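Local coordinates for protein superoxide reductase (Giardia intestinalis, PDB 4D7P) that probably reduces superoxide to hydrogen peroxide at a mononuclear iron centre, as in other desulfoferrodoxin-family proteins, at residues Asn28-Arg33 with Lys91-Val96. Sequence-based numbering, arbitrary orientation.
Sequences NHVDIR and KGLLAV
Face-to-face packing of two antiparallel sheets, the beta sandwich of the superoxide reductase fold, brings Val30 and Ile32 against Leu93 and Ala95. Val30 and Leu93 meet tip to tip. CG2 of Val30 lies 3.7 Å from CD1 of Leu93. The leucine has CG anti to its carbonyl carbon (chi1 -55°) and an extended second torsion, which carries CD1 across to the valine. Two residues further along each strand, the roles of long and short side chain are reversed. Ile32 extends CD1 to 4.1 Å from CB of Ala95, and its straight outer torsion (chi2 176°) gives it that length. The CA atoms of Ile32 and Ala95 are 8.3 Å apart, those of Val30 and Leu93 9.5 Å. No hydrogen bond links the two segments; the four buried residues meet through apolar groups alone. On the outer side of strand 29-34, His29 NE2 gives a weak hydrogen bond to Asp31 OD1. Strand 29-34 is the middle strand of its sheet, between 21-26 and 79-83. Strand 90-99 lies between 48-57 and 103-110 in the other. Leu25 and Pro21 from strand 21-26 and Ile51 from strand 48-57 extend this apolar layer: Leu25 touches Val30, Pro21 touches Ile32 and Ala95, and Ile51 touches Ile32.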
ATOM      1  N   ASN A  28     -17.601 -14.893  -5.232  1.00 28.78           N
ATOM      2  CA  ASN A  28     -17.102 -13.523  -5.251  1.00 32.69           C
ATOM      3  C   ASN A  28     -15.611 -13.496  -4.931  1.00 31.07           C
ATOM      4  O   ASN A  28     -15.006 -12.430  -4.798  1.00 28.66           O
ATOM      5  CB  ASN A  28     -17.887 -12.632  -4.277  1.00 29.63           C
ATOM      6  CG  ASN A  28     -17.673 -13.015  -2.835  1.00 39.12           C
ATOM      7  OD1 ASN A  28     -17.408 -14.177  -2.524  1.00 45.50           O
ATOM      8  ND2 ASN A  28     -17.778 -12.033  -1.935  1.00 38.21           N
ATOM      9  N   HIS A  29     -15.031 -14.689  -4.834  1.00 28.54           N
ATOM     10  CA  HIS A  29     -13.609 -14.850  -4.581  1.00 29.06           C
ATOM     11  C   HIS A  29     -12.806 -14.814  -5.873  1.00 25.68           C
ATOM     12  O   HIS A  29     -13.149 -15.501  -6.840  1.00 26.15           O
ATOM     13  CB  HIS A  29     -13.342 -16.166  -3.874  1.00 21.85           C
ATOM     14  CG  HIS A  29     -11.938 -16.301  -3.411  1.00 25.11           C
ATOM     15  ND1 HIS A  29     -11.512 -15.824  -2.192  1.00 28.46           N
ATOM     16  CD2 HIS A  29     -10.844 -16.811  -4.024  1.00 26.08           C
ATOM     17  CE1 HIS A  29     -10.218 -16.057  -2.062  1.00 28.96           C
ATOM     18  NE2 HIS A  29      -9.790 -16.658  -3.158  1.00 29.26           N
ATOM     19  N   VAL A  30     -11.719 -14.053  -5.875  1.00 25.42           N
ATOM     20  CA  VAL A  30     -10.905 -13.880  -7.073  1.00 25.60           C
ATOM     21  C   VAL A  30      -9.455 -14.254  -6.778  1.00 25.80           C
ATOM     22  O   VAL A  30      -8.828 -13.637  -5.932  1.00 26.54           O
ATOM     23  CB  VAL A  30     -10.952 -12.427  -7.589  1.00 27.77           C
ATOM     24  CG1 VAL A  30     -10.085 -12.282  -8.827  1.00 23.91           C
ATOM     25  CG2 VAL A  30     -12.387 -11.999  -7.872  1.00 29.84           C
ATOM     26  N   ASP A  31      -8.934 -15.282  -7.448  1.00 25.70           N
ATOM     27  CA  ASP A  31      -7.519 -15.657  -7.309  1.00 26.14           C
ATOM     28  C   ASP A  31      -6.730 -15.159  -8.498  1.00 32.55           C
ATOM     29  O   ASP A  31      -7.140 -15.371  -9.633  1.00 28.12           O
ATOM     30  CB  ASP A  31      -7.346 -17.178  -7.190  1.00 33.63           C
ATOM     31  CG  ASP A  31      -7.859 -17.719  -5.878  1.00 38.62           C
ATOM     32  OD1 ASP A  31      -7.226 -17.457  -4.832  1.00 41.90           O
ATOM     33  OD2 ASP A  31      -8.894 -18.408  -5.891  1.00 45.79           O
ATOM     34  N   ILE A  32      -5.592 -14.524  -8.237  1.00 26.96           N
ATOM     35  CA  ILE A  32      -4.776 -13.939  -9.292  1.00 25.38           C
ATOM     36  C   ILE A  32      -3.335 -14.445  -9.275  1.00 32.23           C
ATOM     37  O   ILE A  32      -2.736 -14.585  -8.208  1.00 32.17           O
ATOM     38  CB  ILE A  32      -4.744 -12.400  -9.180  1.00 27.52           C
ATOM     39  CG1 ILE A  32      -6.162 -11.827  -9.254  1.00 25.70           C
ATOM     40  CG2 ILE A  32      -3.820 -11.816 -10.241  1.00 25.46           C
ATOM     41  CD1 ILE A  32      -6.223 -10.347  -9.064  1.00 26.50           C
ATOM     42  N   ARG A  33      -2.789 -14.722 -10.457  1.00 32.58           N
ATOM     43  CA  ARG A  33      -1.355 -14.975 -10.617  1.00 29.86           C
ATOM     44  C   ARG A  33      -0.851 -14.410 -11.942  1.00 37.67           C
ATOM     45  O   ARG A  33      -1.576 -14.413 -12.945  1.00 34.45           O
ATOM     46  CB  ARG A  33      -1.041 -16.473 -10.536  1.00 29.74           C
ATOM     47  CG  ARG A  33      -1.851 -17.329 -11.466  1.00 36.72           C
ATOM     48  CD  ARG A  33      -1.279 -18.740 -11.520  1.00 51.28           C
ATOM     49  NE  ARG A  33      -0.067 -18.811 -12.338  1.00 63.47           N
ATOM     50  CZ  ARG A  33       0.969 -19.607 -12.082  1.00 67.34           C
ATOM     51  NH1 ARG A  33       0.959 -20.395 -11.014  1.00 66.91           N
ATOM     52  NH2 ARG A  33       2.026 -19.606 -12.886  1.00 63.98           N
ATOM     53  N   LYS A  91     -20.232  -4.845 -13.328  1.00 46.78           N
ATOM     54  CA  LYS A  91     -20.436  -5.482 -14.624  1.00 50.28           C
ATOM     55  C   LYS A  91     -19.168  -6.169 -15.123  1.00 50.32           C
ATOM     56  O   LYS A  91     -19.210  -6.973 -16.055  1.00 44.58           O
ATOM     57  CB  LYS A  91     -20.928  -4.459 -15.651  1.00 61.79           C
ATOM     58  CG  LYS A  91     -20.059  -3.227 -15.832  1.00 59.46           C
ATOM     59  CD  LYS A  91     -20.871  -2.120 -16.506  1.00 70.69           C
ATOM     60  CE  LYS A  91     -20.055  -0.854 -16.726  1.00 79.00           C
ATOM     61  NZ  LYS A  91     -20.901   0.314 -17.120  1.00 80.59           N
ATOM     62  N   GLY A  92     -18.042  -5.855 -14.491  1.00 39.08           N
ATOM     63  CA  GLY A  92     -16.777  -6.471 -14.843  1.00 42.06           C
ATOM     64  C   GLY A  92     -15.706  -6.248 -13.786  1.00 35.97           C
ATOM     65  O   GLY A  92     -15.833  -5.346 -12.955  1.00 35.92           O
ATOM     66  N   LEU A  93     -14.663  -7.076 -13.821  1.00 28.55           N
ATOM     67  CA  LEU A  93     -13.485  -6.917 -12.962  1.00 33.53           C
ATOM     68  C   LEU A  93     -12.251  -6.640 -13.815  1.00 38.22           C
ATOM     69  O   LEU A  93     -12.062  -7.244 -14.880  1.00 36.34           O
ATOM     70  CB  LEU A  93     -13.240  -8.170 -12.116  1.00 34.43           C
ATOM     71  CG  LEU A  93     -14.396  -8.649 -11.257  1.00 31.49           C
ATOM     72  CD1 LEU A  93     -14.016  -9.939 -10.530  1.00 29.74           C
ATOM     73  CD2 LEU A  93     -14.743  -7.543 -10.278  1.00 27.03           C
ATOM     74  N   LEU A  94     -11.411  -5.739 -13.331  1.00 33.27           N
ATOM     75  CA  LEU A  94     -10.189  -5.364 -14.029  1.00 36.43           C
ATOM     76  C   LEU A  94      -9.003  -5.582 -13.108  1.00 34.20           C
ATOM     77  O   LEU A  94      -8.902  -4.933 -12.068  1.00 29.07           O
ATOM     78  CB  LEU A  94     -10.243  -3.895 -14.485  1.00 33.29           C
ATOM     79  CG  LEU A  94      -8.952  -3.329 -15.084  1.00 33.58           C
ATOM     80  CD1 LEU A  94      -8.649  -3.972 -16.439  1.00 33.32           C
ATOM     81  CD2 LEU A  94      -8.996  -1.808 -15.182  1.00 37.16           C
ATOM     82  N   ALA A  95      -8.119  -6.505 -13.474  1.00 33.01           N
ATOM     83  CA  ALA A  95      -6.900  -6.732 -12.701  1.00 33.09           C
ATOM     84  C   ALA A  95      -5.758  -5.990 -13.371  1.00 37.93           C
ATOM     85  O   ALA A  95      -5.677  -5.952 -14.599  1.00 35.54           O
ATOM     86  CB  ALA A  95      -6.588  -8.241 -12.589  1.00 25.45           C
ATOM     87  N   VAL A  96      -4.880  -5.387 -12.577  1.00 27.99           N
ATOM     88  CA  VAL A  96      -3.751  -4.648 -13.139  1.00 31.98           C
ATOM     89  C   VAL A  96      -2.450  -4.950 -12.400  1.00 32.81           C
ATOM     90  O   VAL A  96      -2.333  -4.691 -11.199  1.00 38.32           O
ATOM     91  CB  VAL A  96      -3.992  -3.121 -13.116  1.00 31.35           C
ATOM     92  CG1 VAL A  96      -2.757  -2.403 -13.582  1.00 27.44           C
ATOM     93  CG2 VAL A  96      -5.174  -2.749 -14.019  1.00 30.89           C
TER